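Local coordinates for UPF0678 fatty acid-binding protein-like protein ERS007657_00996 (Mycobacterium tuberculosis, PDB 6R3W) that binds one heme b in a beta-barrel and probably isomerises peroxynitrite to nitrate, with a likely role in detoxifying reactive nitrogen and oxygen species, at residues H65-Y70 / L83-G88. Sequence-based numbering, arbitrary orientation.
Sequences HSETGY and LAHPSG. With HEM (protoporphyrin IX containing Fe), chain B.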
ATOM      1  N   HIS A  65       8.612  -9.355  -1.676  1.00 12.86           N
ATOM      2  CA  HIS A  65       7.494  -8.788  -2.446  1.00 11.58           C
ATOM      3  C   HIS A  65       7.901  -7.411  -2.999  1.00 11.02           C
ATOM      4  O   HIS A  65       8.655  -6.676  -2.332  1.00 12.75           O
ATOM      5  CB  HIS A  65       6.251  -8.712  -1.546  1.00 12.16           C
ATOM      6  CG  HIS A  65       5.058  -8.097  -2.199  1.00 14.03           C
ATOM      7  ND1 HIS A  65       4.701  -6.770  -2.010  1.00 14.33           N
ATOM      8  CD2 HIS A  65       4.132  -8.632  -3.021  1.00 14.27           C
ATOM      9  CE1 HIS A  65       3.568  -6.544  -2.648  1.00 12.97           C
ATOM     10  NE2 HIS A  65       3.218  -7.671  -3.310  1.00 12.58           N
ATOM     11  N   SER A  66       7.295  -7.016  -4.100  1.00 10.77           N
ATOM     12  CA  SER A  66       7.281  -5.614  -4.545  1.00 10.07           C
ATOM     13  C   SER A  66       5.876  -5.320  -5.063  1.00  8.47           C
ATOM     14  O   SER A  66       5.101  -6.266  -5.271  1.00  9.91           O
ATOM     15  CB  SER A  66       8.349  -5.348  -5.573  1.00 11.01           C
ATOM     16  OG  SER A  66       8.116  -6.147  -6.724  1.00 13.79           O
ATOM     17  N   GLU A  67       5.547  -4.057  -5.239  1.00  8.17           N
ATOM     18  CA  GLU A  67       4.320  -3.648  -5.928  1.00  7.75           C
ATOM     19  C   GLU A  67       4.579  -2.304  -6.563  1.00  7.26           C
ATOM     20  O   GLU A  67       5.472  -1.573  -6.117  1.00  8.44           O
ATOM     21  CB  GLU A  67       3.118  -3.659  -4.984  1.00  8.81           C
ATOM     22  CG  GLU A  67       3.321  -2.831  -3.724  1.00  9.56           C
ATOM     23  CD  GLU A  67       2.241  -2.953  -2.652  1.00  8.54           C
ATOM     24  OE1 GLU A  67       1.641  -4.063  -2.525  1.00  9.86           O
ATOM     25  OE2 GLU A  67       2.045  -1.985  -1.896  1.00  8.83           O
ATOM     26  N   THR A  68       3.786  -1.970  -7.550  1.00  7.53           N
ATOM     27  CA  THR A  68       3.982  -0.744  -8.323  1.00  7.14           C
ATOM     28  C   THR A  68       2.630  -0.295  -8.881  1.00  6.35           C
ATOM     29  O   THR A  68       1.848  -1.158  -9.328  1.00  7.46           O
ATOM     30  CB  THR A  68       5.055  -0.943  -9.398  1.00  8.01           C
ATOM     31  OG1 THR A  68       5.310   0.324 -10.008  1.00  9.35           O
ATOM     32  CG2 THR A  68       4.673  -1.990 -10.414  1.00  7.62           C
ATOM     33  N   GLY A  69       2.423   1.006  -8.961  1.00  7.41           N
ATOM     34  CA  GLY A  69       1.228   1.558  -9.577  1.00  6.68           C
ATOM     35  C   GLY A  69       0.995   2.971  -9.160  1.00  6.73           C
ATOM     36  O   GLY A  69       1.962   3.772  -9.178  1.00  7.85           O
ATOM     37  N   TYR A  70      -0.257   3.313  -8.904  1.00  6.69           N
ATOM     38  CA  TYR A  70      -0.713   4.708  -8.849  1.00  6.99           C
ATOM     39  C   TYR A  70      -1.724   4.871  -7.727  1.00  7.42           C
ATOM     40  O   TYR A  70      -2.559   3.989  -7.505  1.00  8.59           O
ATOM     41  CB  TYR A  70      -1.306   5.120 -10.195  1.00  7.74           C
ATOM     42  CG  TYR A  70      -0.396   4.813 -11.349  1.00  7.57           C
ATOM     43  CD1 TYR A  70       0.649   5.662 -11.677  1.00  8.95           C
ATOM     44  CD2 TYR A  70      -0.534   3.651 -12.083  1.00  7.16           C
ATOM     45  CE1 TYR A  70       1.561   5.339 -12.671  1.00  9.32           C
ATOM     46  CE2 TYR A  70       0.336   3.336 -13.108  1.00  7.97           C
ATOM     47  CZ  TYR A  70       1.387   4.173 -13.399  1.00  9.07           C
ATOM     48  OH  TYR A  70       2.229   3.840 -14.425  1.00 10.46           O
ATOM     49  N   LEU A  83      -2.660  -1.245  -8.515  1.00  6.24           N
ATOM     50  CA  LEU A  83      -1.351  -1.916  -8.309  1.00  6.49           C
ATOM     51  C   LEU A  83      -1.222  -3.186  -9.137  1.00  6.49           C
ATOM     52  O   LEU A  83      -2.183  -3.949  -9.298  1.00  6.81           O
ATOM     53  CB  LEU A  83      -1.150  -2.285  -6.846  1.00  7.41           C
ATOM     54  CG  LEU A  83      -1.056  -1.131  -5.853  1.00  7.87           C
ATOM     55  CD1 LEU A  83      -0.967  -1.689  -4.445  1.00  9.18           C
ATOM     56  CD2 LEU A  83       0.116  -0.218  -6.168  1.00  9.03           C
ATOM     57  N   ALA A  84       0.009  -3.428  -9.572  1.00  6.55           N
ATOM     58  CA  ALA A  84       0.510  -4.714 -10.081  1.00  7.13           C
ATOM     59  C   ALA A  84       1.432  -5.354  -9.051  1.00  6.90           C
ATOM     60  O   ALA A  84       2.216  -4.631  -8.380  1.00  7.16           O
ATOM     61  CB  ALA A  84       1.237  -4.492 -11.374  1.00  8.05           C
ATOM     62  N   HIS A  85       1.371  -6.666  -8.969  1.00  6.71           N
ATOM     63  CA  HIS A  85       2.208  -7.512  -8.093  1.00  7.05           C
ATOM     64  C   HIS A  85       2.940  -8.540  -8.928  1.00  7.00           C
ATOM     65  O   HIS A  85       2.359  -9.170  -9.835  1.00  7.34           O
ATOM     66  CB  HIS A  85       1.345  -8.237  -7.054  1.00  7.05           C
ATOM     67  CG  HIS A  85       0.575  -7.326  -6.166  1.00  6.69           C
ATOM     68  ND1 HIS A  85       1.066  -6.923  -4.948  1.00  8.37           N
ATOM     69  CD2 HIS A  85      -0.649  -6.783  -6.295  1.00  8.04           C
ATOM     70  CE1 HIS A  85       0.198  -6.098  -4.395  1.00  7.45           C
ATOM     71  NE2 HIS A  85      -0.850  -5.992  -5.201  1.00  8.14           N
ATOM     72  N   PRO A  86       4.205  -8.836  -8.583  1.00  7.19           N
ATOM     73  CA  PRO A  86       5.005  -9.763  -9.370  1.00  8.01           C
ATOM     74  C   PRO A  86       4.596 -11.224  -9.167  1.00  8.73           C
ATOM     75  O   PRO A  86       5.086 -12.075  -9.895  1.00  9.07           O
ATOM     76  CB  PRO A  86       6.434  -9.516  -8.849  1.00 10.24           C
ATOM     77  CG  PRO A  86       6.217  -9.069  -7.418  1.00 10.84           C
ATOM     78  CD  PRO A  86       4.976  -8.201  -7.494  1.00  7.82           C
ATOM     79  N   SER A  87       3.686 -11.450  -8.213  1.00  8.26           N
ATOM     80  CA  SER A  87       3.048 -12.753  -7.910  1.00  8.87           C
ATOM     81  C   SER A  87       1.936 -13.075  -8.923  1.00  8.58           C
ATOM     82  O   SER A  87       1.243 -14.089  -8.734  1.00 10.08           O
ATOM     83  CB  SER A  87       2.507 -12.718  -6.518  1.00 11.43           C
ATOM     84  OG  SER A  87       1.673 -11.587  -6.381  1.00 13.32           O
ATOM     85  N   GLY A  88       1.685 -12.203  -9.904  1.00  7.73           N
ATOM     86  CA  GLY A  88       0.629 -12.477 -10.901  1.00  7.63           C
ATOM     87  C   GLY A  88      -0.742 -11.986 -10.473  1.00  7.00           C
ATOM     88  O   GLY A  88      -1.760 -12.573 -10.935  1.00  8.16           O
TER
HETATM   89  CHA HEM B 201       2.612 -15.471   1.557  1.00 13.65           C
HETATM   90  CHB HEM B 201       5.617 -11.798   2.304  1.00 12.11           C
HETATM   91  CHC HEM B 201       2.392  -8.709   0.354  1.00  9.92           C
HETATM   92  CHD HEM B 201      -0.407 -12.504  -0.832  1.00 11.40           C
HETATM   93  C1A HEM B 201       3.704 -14.724   1.920  1.00 12.77           C
HETATM   94  C2A HEM B 201       4.919 -15.275   2.454  1.00 12.60           C
HETATM   95  C3A HEM B 201       5.758 -14.236   2.652  1.00 12.40           C
HETATM   96  C4A HEM B 201       5.073 -13.055   2.264  1.00 12.35           C
HETATM   97  CMA HEM B 201       7.175 -14.308   3.148  1.00 14.59           C
HETATM   98  CAA HEM B 201       5.194 -16.735   2.724  1.00 14.60           C
HETATM   99  CBA HEM B 201       6.207 -17.292   1.730  1.00 20.06           C
HETATM  100  CGA HEM B 201       5.667 -17.216   0.342  1.00 25.23           C
HETATM  101  O1A HEM B 201       6.295 -16.572  -0.525  1.00 34.00           O
HETATM  102  O2A HEM B 201       4.622 -17.829   0.044  1.00 33.30           O
HETATM  103  C1B HEM B 201       4.965 -10.623   1.883  1.00 11.05           C
HETATM  104  C2B HEM B 201       5.561  -9.326   1.939  1.00 11.04           C
HETATM  105  C3B HEM B 201       4.639  -8.430   1.427  1.00 10.92           C
HETATM  106  C4B HEM B 201       3.491  -9.242   0.998  1.00 10.29           C
HETATM  107  CMB HEM B 201       6.942  -9.003   2.462  1.00 12.53           C
HETATM  108  CAB HEM B 201       4.697  -6.955   1.312  1.00 12.13           C
HETATM  109  CBB HEM B 201       5.364  -6.217   2.176  1.00 13.38           C
HETATM  110  C1C HEM B 201       1.363  -9.487  -0.183  1.00  9.68           C
HETATM  111  C2C HEM B 201       0.268  -8.991  -0.924  1.00  9.76           C
HETATM  112  C3C HEM B 201      -0.478 -10.071  -1.316  1.00 10.70           C
HETATM  113  C4C HEM B 201       0.113 -11.238  -0.714  1.00 11.14           C
HETATM  114  CMC HEM B 201       0.025  -7.543  -1.203  1.00 11.07           C
HETATM  115  CAC HEM B 201      -1.649 -10.120  -2.220  1.00 10.31           C
HETATM  116  CBC HEM B 201      -1.695  -9.420  -3.359  1.00 12.23           C
HETATM  117  C1D HEM B 201       0.163 -13.612  -0.218  1.00 11.94           C
HETATM  118  C2D HEM B 201      -0.404 -14.964  -0.325  1.00 14.68           C
HETATM  119  C3D HEM B 201       0.430 -15.780   0.321  1.00 15.86           C
HETATM  120  C4D HEM B 201       1.518 -14.937   0.862  1.00 13.29           C
HETATM  121  CMD HEM B 201      -1.636 -15.358  -1.092  1.00 14.29           C
HETATM  122  CAD HEM B 201       0.482 -17.269   0.123  1.00 23.95           C
HETATM  123  CBD HEM B 201      -0.241 -17.961   1.185  1.00 22.60           C
HETATM  124  CGD HEM B 201      -0.226 -19.469   0.920  1.00 19.07           C
HETATM  125  O1D HEM B 201       0.504 -20.107   0.089  1.00 26.26           O
HETATM  126  O2D HEM B 201      -0.985 -20.066   1.548  1.00 18.18           O
HETATM  127  NA  HEM B 201       3.845 -13.351   1.794  1.00 11.41           N
HETATM  128  NB  HEM B 201       3.748 -10.525   1.314  1.00 10.89           N
HETATM  129  NC  HEM B 201       1.238 -10.842  -0.028  1.00 10.49           N
HETATM  130  ND  HEM B 201       1.333 -13.638   0.499  1.00 12.17           N
HETATM  131 FE   HEM B 201       2.486 -12.124   0.961  1.00 11.25          FE
HETATM  132  O   HOH W   1       3.499 -12.378  -0.916  1.00 17.01           O
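His65 NE2 and His85 ND1 share a hydrogen bond of 2.8 Å. The bond is bent, 147° at the hydrogen. The two imidazoles meet rim to rim, with their planes tilted against each other. Each ring also has a partner for its other nitrogen. His65 ND1 is hydrogen-bonded to Gln53 NE2, and His85 NE2 is hydrogen-bonded to Glu91 OE1. All four ring nitrogens are therefore engaged, which should limit ring rotation beside the heme. Both histidines line the heme pocket, on the side of the heme where a water binds the iron. The heme edge lies over one face of the His65 ring, with CHC of the heme 3.6 Å above its plane. The vinyl carbon CBC lies over a face of the His85 ring, and the methyl CMC is 3.5 Å from His85 CE1.

Strands 63-73 and 78-85 form an antiparallel hairpin in the ten-stranded nitrobindin barrel, and this end of it meets the heme. Thr68 and Ala84 are a hydrogen-bonded pair. Ala84 N gives a nearly straight bond to Thr68 O, 2.9 Å long. Thr68 N returns a longer one, 3.2 Å, to Ala84 O. Both carbonyls also take a CA-H contact, from Leu83 and Glu67 respectively.

Glu67 is buried. With CG between the backbone N and the carbonyl carbon (chi1 54°) and the chain extended beyond, it runs beside His85, pointing the same way, its carboxylate turned 75° from the ring plane. OE1 comes 3.1 Å from His85 CE1, at the ring edge, and is also hydrogen-bonded outside the two segments. OE2 is held by Tyr51 OH and by a salt bridge to Arg130, which probably favours a charged carboxylate. Leu83 CD1 packs against Glu67 CD at 3.9 Å. On the exposed side, Pro86 CG rests against Ser66 OG.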